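Local coordinates for Sn-glycerol-3-phosphate ABC transporter substrate-binding protein UspB (PDB 4MFI), which probably serves as the substrate-binding subunit of an ABC transporter in Mycobacterium tuberculosis, with specificity for glycerophosphocholine, at residues A162-P170 with F180-V191; V191-G199 with T263-A271. All coordinates share one frame; numbering follows the deposited sequence.

Interaction 1: A162-P170 with F180-V191; sequences AAWQQAGLP and FDEWGPELQRVV
The carbonyl oxygen of Gln166 accepts a hydrogen bond from each of two waters, which link it to Glu186 and Arg189 of the facing helix. One water lies 2.7 Å from Gln166 O and passes its other bond to Glu186 OE2; the second also donates to Gln166 OE1 and accepts from Arg189 NH2. The salt bridge behind them is side-on: Arg189 NE and NH2 each hold one carboxylate oxygen, Arg189 NH2 to Glu186 OE2 at 2.7 Å, and both oxygens sit in the guanidinium plane although the carboxylate itself is met from above its own plane. Helices 162-166 and 180-191 cross at 108°, their axes 9.0 Å apart, and the first ends in a Schellman motif at Gly168, whose positive phi turns the chain so that Leu169 faces the second. With its CG anti to the carbonyl carbon, Leu169 sends CD2 over the face of the Trp183 five-membered ring, a CH-pi contact 3.5 Å from the centroid and 6° off the normal. Its other methyl, CD1, sits over the centre of the Trp164 ring and also touches Leu187 CD2 at 3.8 Å. Leu187 CD2 also lies 3.6 Å from Trp164 CE3, whose indole stands almost perpendicular to that of Trp183 (planes at 87°), and the Trp164 N-H is spent on Arg172 O. Nearer the waters, Ala167 CB rests on Glu186 CG at 3.6 Å.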
loop_
_atom_site.group_PDB
_atom_site.type_symbol
_atom_site.label_atom_id
_atom_site.label_comp_id
_atom_site.label_asym_id
_atom_site.label_seq_id
_atom_site.Cartn_x
_atom_site.Cartn_y
_atom_site.Cartn_z
ATOM N N ALA A 162 -12.709 -24.322 -4.537
ATOM C CA ALA A 162 -13.893 -25.117 -4.844
ATOM C C ALA A 162 -14.674 -24.496 -5.999
ATOM O O ALA A 162 -15.153 -25.208 -6.881
ATOM C CB ALA A 162 -14.779 -25.281 -3.619
ATOM N N ALA A 163 -14.795 -23.170 -5.999
ATOM C CA ALA A 163 -15.482 -22.477 -7.085
ATOM C C ALA A 163 -14.703 -22.642 -8.387
ATOM O O ALA A 163 -15.286 -22.912 -9.438
ATOM C CB ALA A 163 -15.674 -20.992 -6.749
ATOM N N TRP A 164 -13.380 -22.474 -8.316
ATOM C CA TRP A 164 -12.512 -22.640 -9.482
ATOM C C TRP A 164 -12.688 -24.031 -10.085
ATOM O O TRP A 164 -12.806 -24.179 -11.304
ATOM C CB TRP A 164 -11.049 -22.422 -9.074
ATOM C CG TRP A 164 -10.425 -21.132 -9.563
ATOM C CD1 TRP A 164 -9.286 -21.015 -10.308
ATOM C CD2 TRP A 164 -10.902 -19.785 -9.347
ATOM N NE1 TRP A 164 -9.024 -19.688 -10.573
ATOM C CE2 TRP A 164 -9.993 -18.914 -9.989
ATOM C CE3 TRP A 164 -11.999 -19.234 -8.671
ATOM C CZ2 TRP A 164 -10.158 -17.524 -9.989
ATOM C CZ3 TRP A 164 -12.158 -17.851 -8.665
ATOM C CH2 TRP A 164 -11.247 -17.013 -9.326
ATOM N N GLN A 165 -12.715 -25.047 -9.227
ATOM C CA GLN A 165 -12.852 -26.428 -9.681
ATOM C C GLN A 165 -14.203 -26.670 -10.346
ATOM O O GLN A 165 -14.275 -27.301 -11.406
ATOM C CB GLN A 165 -12.663 -27.391 -8.513
ATOM C CG GLN A 165 -11.236 -27.484 -8.019
ATOM C CD GLN A 165 -11.105 -28.397 -6.816
ATOM O OE1 GLN A 165 -11.970 -29.246 -6.566
ATOM N NE2 GLN A 165 -10.026 -28.230 -6.060
ATOM N N GLN A 166 -15.269 -26.153 -9.737
ATOM C CA GLN A 166 -16.609 -26.344 -10.289
ATOM C C GLN A 166 -16.761 -25.635 -11.629
ATOM O O GLN A 166 -17.485 -26.104 -12.518
ATOM C CB GLN A 166 -17.689 -25.879 -9.305
ATOM C CG GLN A 166 -17.891 -26.826 -8.132
ATOM C CD GLN A 166 -18.269 -28.233 -8.576
ATOM O OE1 GLN A 166 -18.984 -28.416 -9.565
ATOM N NE2 GLN A 166 -17.784 -29.237 -7.848
ATOM N N ALA A 167 -16.069 -24.507 -11.773
ATOM C CA ALA A 167 -16.105 -23.735 -13.007
ATOM C C ALA A 167 -15.153 -24.283 -14.082
ATOM O O ALA A 167 -15.094 -23.750 -15.197
ATOM C CB ALA A 167 -15.806 -22.270 -12.717
ATOM N N GLY A 168 -14.401 -25.336 -13.751
ATOM C CA GLY A 168 -13.489 -25.949 -14.709
ATOM C C GLY A 168 -12.254 -25.119 -15.034
ATOM O O GLY A 168 -11.656 -25.253 -16.104
ATOM N N LEU A 169 -11.856 -24.273 -14.098
ATOM C CA LEU A 169 -10.719 -23.388 -14.299
ATOM C C LEU A 169 -9.412 -24.058 -13.893
ATOM O O LEU A 169 -9.401 -24.938 -13.026
ATOM C CB LEU A 169 -10.922 -22.106 -13.491
ATOM C CG LEU A 169 -12.222 -21.352 -13.764
ATOM C CD1 LEU A 169 -12.292 -20.101 -12.896
ATOM C CD2 LEU A 169 -12.361 -21.003 -15.251
ATOM N N PRO A 170 -8.297 -23.648 -14.516
ATOM C CA PRO A 170 -6.995 -24.125 -14.034
ATOM C C PRO A 170 -6.716 -23.556 -12.643
ATOM O O PRO A 170 -7.265 -22.500 -12.292
ATOM C CB PRO A 170 -6.013 -23.551 -15.056
ATOM C CG PRO A 170 -6.696 -22.312 -15.573
ATOM C CD PRO A 170 -8.161 -22.656 -15.602
ATOM N N PHE A 180 -9.961 -13.132 -16.938
ATOM C CA PHE A 180 -10.825 -13.226 -15.777
ATOM C C PHE A 180 -12.259 -12.857 -16.131
ATOM O O PHE A 180 -13.207 -13.493 -15.672
ATOM C CB PHE A 180 -10.353 -12.362 -14.613
ATOM C CG PHE A 180 -11.213 -12.541 -13.406
ATOM C CD1 PHE A 180 -11.255 -13.776 -12.778
ATOM C CD2 PHE A 180 -12.040 -11.523 -12.944
ATOM C CE1 PHE A 180 -12.087 -14.007 -11.691
ATOM C CE2 PHE A 180 -12.871 -11.739 -11.840
ATOM C CZ PHE A 180 -12.893 -12.989 -11.220
ATOM N N ASP A 181 -12.413 -11.824 -16.947
ATOM C CA ASP A 181 -13.737 -11.383 -17.358
ATOM C C ASP A 181 -14.470 -12.475 -18.147
ATOM O O ASP A 181 -15.699 -12.610 -18.058
ATOM C CB ASP A 181 -13.613 -10.092 -18.164
ATOM C CG ASP A 181 -14.948 -9.562 -18.613
ATOM O OD1 ASP A 181 -15.675 -9.013 -17.760
ATOM O OD2 ASP A 181 -15.267 -9.698 -19.816
ATOM N N GLU A 182 -13.718 -13.278 -18.889
ATOM C CA GLU A 182 -14.289 -14.431 -19.570
ATOM C C GLU A 182 -14.724 -15.506 -18.565
ATOM O O GLU A 182 -15.793 -16.105 -18.719
ATOM C CB GLU A 182 -13.279 -14.985 -20.580
ATOM C CG GLU A 182 -13.831 -16.017 -21.532
ATOM C CD GLU A 182 -14.889 -15.458 -22.450
ATOM O OE1 GLU A 182 -15.841 -16.204 -22.765
ATOM O OE2 GLU A 182 -14.769 -14.282 -22.859
ATOM N N TRP A 183 -13.912 -15.722 -17.525
ATOM C CA TRP A 183 -14.233 -16.689 -16.470
ATOM C C TRP A 183 -15.441 -16.288 -15.618
ATOM O O TRP A 183 -16.140 -17.147 -15.071
ATOM C CB TRP A 183 -13.053 -16.837 -15.512
ATOM C CG TRP A 183 -11.827 -17.502 -16.066
ATOM C CD1 TRP A 183 -11.660 -18.059 -17.306
ATOM C CD2 TRP A 183 -10.600 -17.705 -15.362
ATOM N NE1 TRP A 183 -10.390 -18.585 -17.417
ATOM C CE2 TRP A 183 -9.722 -18.383 -16.234
ATOM C CE3 TRP A 183 -10.155 -17.373 -14.077
ATOM C CZ2 TRP A 183 -8.424 -18.744 -15.857
ATOM C CZ3 TRP A 183 -8.872 -17.739 -13.701
ATOM C CH2 TRP A 183 -8.015 -18.411 -14.594
ATOM N N GLY A 184 -15.666 -14.983 -15.490
ATOM C CA GLY A 184 -16.625 -14.450 -14.534
ATOM C C GLY A 184 -18.008 -15.076 -14.561
ATOM O O GLY A 184 -18.497 -15.525 -13.525
ATOM N N PRO A 185 -18.657 -15.102 -15.741
ATOM C CA PRO A 185 -20.016 -15.652 -15.800
ATOM C C PRO A 185 -20.097 -17.123 -15.399
ATOM O O PRO A 185 -21.085 -17.520 -14.779
ATOM C CB PRO A 185 -20.396 -15.464 -17.272
ATOM C CG PRO A 185 -19.650 -14.201 -17.651
ATOM C CD PRO A 185 -18.314 -14.362 -16.969
ATOM N N GLU A 186 -19.082 -17.920 -15.721
ATOM C CA GLU A 186 -19.097 -19.310 -15.275
ATOM C C GLU A 186 -18.934 -19.411 -13.768
ATOM O O GLU A 186 -19.607 -20.209 -13.114
ATOM C CB GLU A 186 -18.033 -20.145 -15.990
ATOM C CG GLU A 186 -17.996 -21.612 -15.555
ATOM C CD GLU A 186 -19.193 -22.444 -16.011
ATOM O OE1 GLU A 186 -20.171 -21.898 -16.572
ATOM O OE2 GLU A 186 -19.141 -23.673 -15.800
ATOM N N LEU A 187 -18.046 -18.599 -13.203
ATOM C CA LEU A 187 -17.920 -18.554 -11.749
ATOM C C LEU A 187 -19.229 -18.111 -11.101
ATOM O O LEU A 187 -19.612 -18.630 -10.053
ATOM C CB LEU A 187 -16.768 -17.639 -11.335
ATOM C CG LEU A 187 -15.371 -18.238 -11.518
ATOM C CD1 LEU A 187 -14.331 -17.130 -11.475
ATOM C CD2 LEU A 187 -15.103 -19.292 -10.439
ATOM N N GLN A 188 -19.935 -17.174 -11.725
ATOM C CA GLN A 188 -21.230 -16.753 -11.190
ATOM C C GLN A 188 -22.246 -17.903 -11.177
ATOM O O GLN A 188 -23.008 -18.059 -10.220
ATOM C CB GLN A 188 -21.785 -15.562 -11.978
ATOM C CG GLN A 188 -23.091 -15.011 -11.422
ATOM C CD GLN A 188 -22.951 -14.486 -10.006
ATOM O OE1 GLN A 188 -22.080 -13.659 -9.723
ATOM N NE2 GLN A 188 -23.803 -14.967 -9.105
ATOM N N ARG A 189 -22.259 -18.706 -12.237
ATOM C CA ARG A 189 -23.141 -19.868 -12.280
ATOM C C ARG A 189 -22.834 -20.809 -11.123
ATOM O O ARG A 189 -23.753 -21.336 -10.476
ATOM C CB ARG A 189 -22.975 -20.613 -13.605
ATOM C CG ARG A 189 -23.910 -21.802 -13.750
ATOM C CD ARG A 189 -23.665 -22.558 -15.046
ATOM N NE ARG A 189 -22.392 -23.273 -15.036
ATOM C CZ ARG A 189 -22.201 -24.440 -14.431
ATOM N NH1 ARG A 189 -23.201 -25.023 -13.778
ATOM N NH2 ARG A 189 -21.009 -25.021 -14.473
ATOM N N VAL A 190 -21.550 -21.043 -10.857
ATOM C CA VAL A 190 -21.222 -22.064 -9.866
ATOM C C VAL A 190 -21.358 -21.589 -8.423
ATOM O O VAL A 190 -21.458 -22.421 -7.527
ATOM C CB VAL A 190 -19.846 -22.750 -10.096
ATOM C CG1 VAL A 190 -19.750 -23.323 -11.507
ATOM C CG2 VAL A 190 -18.713 -21.804 -9.808
ATOM N N VAL A 191 -21.370 -20.277 -8.171
ATOM C CA VAL A 191 -21.602 -19.824 -6.793
ATOM C C VAL A 191 -23.096 -19.730 -6.444
ATOM O O VAL A 191 -23.477 -19.854 -5.279
ATOM C CB VAL A 191 -20.872 -18.495 -6.423
ATOM C CG1 VAL A 191 -19.359 -18.660 -6.514
ATOM C CG2 VAL A 191 -21.382 -17.314 -7.265
HETATM O O HOH W 1 -20.217 -27.086 -12.308
HETATM O O HOH W 2 -17.791 -26.108 -15.199
#

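Interaction 2: V191-G199 with T263-A271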
loop_
_atom_site.group_PDB
_atom_site.type_symbol
_atom_site.label_atom_id
_atom_site.label_comp_id
_atom_site.label_asym_id
_atom_site.label_seq_id
_atom_site.Cartn_x
_atom_site.Cartn_y
_atom_site.Cartn_z
ATOM N N VAL A 191 -21.370 -20.277 -8.171
ATOM C CA VAL A 191 -21.602 -19.824 -6.793
ATOM C C VAL A 191 -23.096 -19.730 -6.444
ATOM O O VAL A 191 -23.477 -19.854 -5.279
ATOM C CB VAL A 191 -20.872 -18.495 -6.423
ATOM C CG1 VAL A 191 -19.359 -18.660 -6.514
ATOM C CG2 VAL A 191 -21.382 -17.314 -7.265
ATOM N N GLY A 192 -23.941 -19.515 -7.446
ATOM C CA GLY A 192 -25.376 -19.485 -7.216
ATOM C C GLY A 192 -25.936 -18.137 -6.790
ATOM O O GLY A 192 -25.239 -17.114 -6.804
ATOM N N ALA A 193 -27.208 -18.142 -6.402
ATOM C CA ALA A 193 -27.929 -16.911 -6.080
ATOM C C ALA A 193 -27.426 -16.278 -4.781
ATOM O O ALA A 193 -27.120 -16.977 -3.820
ATOM C CB ALA A 193 -29.430 -17.193 -5.987
ATOM N N GLY A 194 -27.370 -14.951 -4.741
ATOM C CA GLY A 194 -26.964 -14.254 -3.534
ATOM C C GLY A 194 -25.470 -14.247 -3.258
ATOM O O GLY A 194 -25.035 -13.781 -2.203
ATOM N N ARG A 195 -24.688 -14.776 -4.198
ATOM C CA ARG A 195 -23.229 -14.753 -4.120
ATOM C C ARG A 195 -22.680 -14.159 -5.420
ATOM O O ARG A 195 -23.431 -13.940 -6.377
ATOM C CB ARG A 195 -22.677 -16.165 -3.907
ATOM C CG ARG A 195 -23.112 -16.829 -2.611
ATOM C CD ARG A 195 -22.790 -18.322 -2.659
ATOM N NE ARG A 195 -21.407 -18.634 -2.353
ATOM C CZ ARG A 195 -20.815 -19.797 -2.622
ATOM N NH1 ARG A 195 -21.448 -20.754 -3.305
ATOM N NH2 ARG A 195 -19.555 -19.976 -2.259
ATOM N N SER A 196 -21.378 -13.888 -5.455
ATOM C CA SER A 196 -20.760 -13.295 -6.644
ATOM C C SER A 196 -19.459 -13.986 -6.994
ATOM O O SER A 196 -18.771 -14.512 -6.113
ATOM C CB SER A 196 -20.485 -11.802 -6.428
ATOM O OG SER A 196 -21.692 -11.076 -6.316
ATOM N N ALA A 197 -19.119 -13.964 -8.281
ATOM C CA ALA A 197 -17.837 -14.486 -8.755
ATOM C C ALA A 197 -16.669 -13.651 -8.240
ATOM O O ALA A 197 -15.574 -14.178 -8.025
ATOM C CB ALA A 197 -17.812 -14.519 -10.279
ATOM N N HIS A 198 -16.892 -12.345 -8.084
ATOM C CA HIS A 198 -15.817 -11.415 -7.741
ATOM C C HIS A 198 -16.391 -10.282 -6.922
ATOM O O HIS A 198 -17.481 -9.800 -7.212
ATOM C CB HIS A 198 -15.165 -10.857 -9.020
ATOM C CG HIS A 198 -13.855 -10.173 -8.780
ATOM N ND1 HIS A 198 -12.716 -10.859 -8.422
ATOM C CD2 HIS A 198 -13.501 -8.864 -8.849
ATOM C CE1 HIS A 198 -11.713 -10.007 -8.282
ATOM N NE2 HIS A 198 -12.164 -8.789 -8.533
ATOM N N GLY A 199 -15.663 -9.866 -5.892
ATOM C CA GLY A 199 -16.024 -8.658 -5.165
ATOM C C GLY A 199 -14.969 -7.593 -5.367
ATOM O O GLY A 199 -13.773 -7.871 -5.285
ATOM N N THR A 263 -15.937 -15.833 4.121
ATOM C CA THR A 263 -17.179 -16.512 4.483
ATOM C C THR A 263 -17.841 -17.161 3.273
ATOM O O THR A 263 -18.871 -17.823 3.407
ATOM C CB THR A 263 -18.193 -15.560 5.164
ATOM O OG1 THR A 263 -18.469 -14.451 4.299
ATOM C CG2 THR A 263 -17.643 -15.045 6.474
ATOM N N GLY A 264 -17.270 -16.954 2.089
ATOM C CA GLY A 264 -17.744 -17.641 0.902
ATOM C C GLY A 264 -18.756 -16.898 0.048
ATOM O O GLY A 264 -19.317 -17.478 -0.881
ATOM N N ILE A 265 -19.001 -15.626 0.348
ATOM C CA ILE A 265 -19.941 -14.837 -0.445
ATOM C C ILE A 265 -19.363 -14.514 -1.832
ATOM O O ILE A 265 -20.099 -14.440 -2.823
ATOM C CB ILE A 265 -20.313 -13.524 0.276
ATOM C CG1 ILE A 265 -20.855 -13.809 1.680
ATOM C CG2 ILE A 265 -21.327 -12.718 -0.542
ATOM C CD1 ILE A 265 -21.999 -14.806 1.710
ATOM N N LEU A 266 -18.044 -14.335 -1.892
ATOM C CA LEU A 266 -17.326 -13.995 -3.120
ATOM C C LEU A 266 -16.395 -15.128 -3.510
ATOM O O LEU A 266 -15.605 -15.588 -2.681
ATOM C CB LEU A 266 -16.467 -12.751 -2.900
ATOM C CG LEU A 266 -17.159 -11.525 -2.317
ATOM C CD1 LEU A 266 -16.127 -10.461 -1.967
ATOM C CD2 LEU A 266 -18.219 -10.962 -3.270
ATOM N N ALA A 267 -16.427 -15.549 -4.776
ATOM C CA ALA A 267 -15.492 -16.589 -5.233
ATOM C C ALA A 267 -14.057 -16.073 -5.342
ATOM O O ALA A 267 -13.108 -16.858 -5.367
ATOM C CB ALA A 267 -15.935 -17.176 -6.561
ATOM N N SER A 268 -13.905 -14.756 -5.443
ATOM C CA SER A 268 -12.593 -14.141 -5.581
ATOM C C SER A 268 -12.671 -12.661 -5.244
ATOM O O SER A 268 -13.762 -12.068 -5.230
ATOM C CB SER A 268 -12.038 -14.338 -7.001
ATOM O OG SER A 268 -12.832 -13.685 -7.978
ATOM N N ALA A 269 -11.512 -12.059 -4.994
ATOM C CA ALA A 269 -11.435 -10.658 -4.602
ATOM C C ALA A 269 -10.004 -10.195 -4.642
ATOM O O ALA A 269 -9.094 -10.967 -4.361
ATOM C CB ALA A 269 -11.979 -10.478 -3.186
ATOM N N VAL A 270 -9.804 -8.929 -5.000
ATOM C CA VAL A 270 -8.521 -8.273 -4.786
ATOM C C VAL A 270 -8.586 -7.518 -3.466
ATOM O O VAL A 270 -9.412 -6.624 -3.275
ATOM C CB VAL A 270 -8.152 -7.326 -5.942
ATOM C CG1 VAL A 270 -6.875 -6.555 -5.616
ATOM C CG2 VAL A 270 -7.980 -8.115 -7.232
ATOM N N ALA A 271 -7.730 -7.917 -2.537
ATOM C CA ALA A 271 -7.683 -7.305 -1.222
ATOM C C ALA A 271 -6.230 -7.192 -0.791
ATOM O O ALA A 271 -5.338 -7.665 -1.484
ATOM C CB ALA A 271 -8.488 -8.129 -0.220
HETATM O O HOH W 3 -11.526 -6.976 -6.386
#
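Two side chains reach across from 191-199 in different ways: Arg195 grips a backbone oxygen, and His198 points a ring edge at a hydroxyl. Arg195, its chain bent at chi3 (81°), turns the edge of its guanidinium to Gly264 O, which lies in the group's plane, so that NE at 2.8 Å and NH2 at 2.9 Å both donate to that one atom, NH2 on a lone pair in the carbonyl plane. Arg195 NH1 turns back to Val191 O, and Val191 CB lies over one face of the guanidinium; the group thereby ties the turn after helix 177-191 to the Schellman end of helix 257-262. Further along, His198 ND1 donates to Ser268 OG at 2.9 Å, nearly straight at 171° and in the ring plane, while the same hydroxyl donates a hydrogen bond to Ala197 O. Between these two sites Ser196 N bonds to Ile265 O and Ala267 N to Ser196 O, making one parallel beta bridge between Ser196 and Leu266 ahead of strands 198-201 and 268-272 of the solute-binding protein's alpha/beta fold; beyond His198, Gly199 N bonds to Ser268 O. Leu266 places CD1 and CD2 each 3.7 Å from Gly199 CA, and Ala267 CB packs on Val191 CG1. The buried Ser268 hydroxyl thus serves both roles; its bond implies a proton on ND1 and, with edge-to-face Phe180 and Trp200, probably helps hold the ring's rotation.

Overall arrangement
Interaction 1 closes before interaction 2 opens along the chain, and their centres lie about 11 Å apart on the same side of the molecule's centre. Helix 177-191 links them: it packs on the end of helix 161-166, then leads through Val191, common to both, into strand 198-201. That strand pairs in parallel with 251-254, while strand 268-272 belongs to the large mixed sheet beside 144-160, so interaction 2 joins two sheets. Gln188 NE2 probably bonds to Arg195 O, and Phe180 CZ packs against Ser268 OG, so that helix and strands pack together, consistent with an alpha/beta lobe of a periplasmic-binding-protein fold.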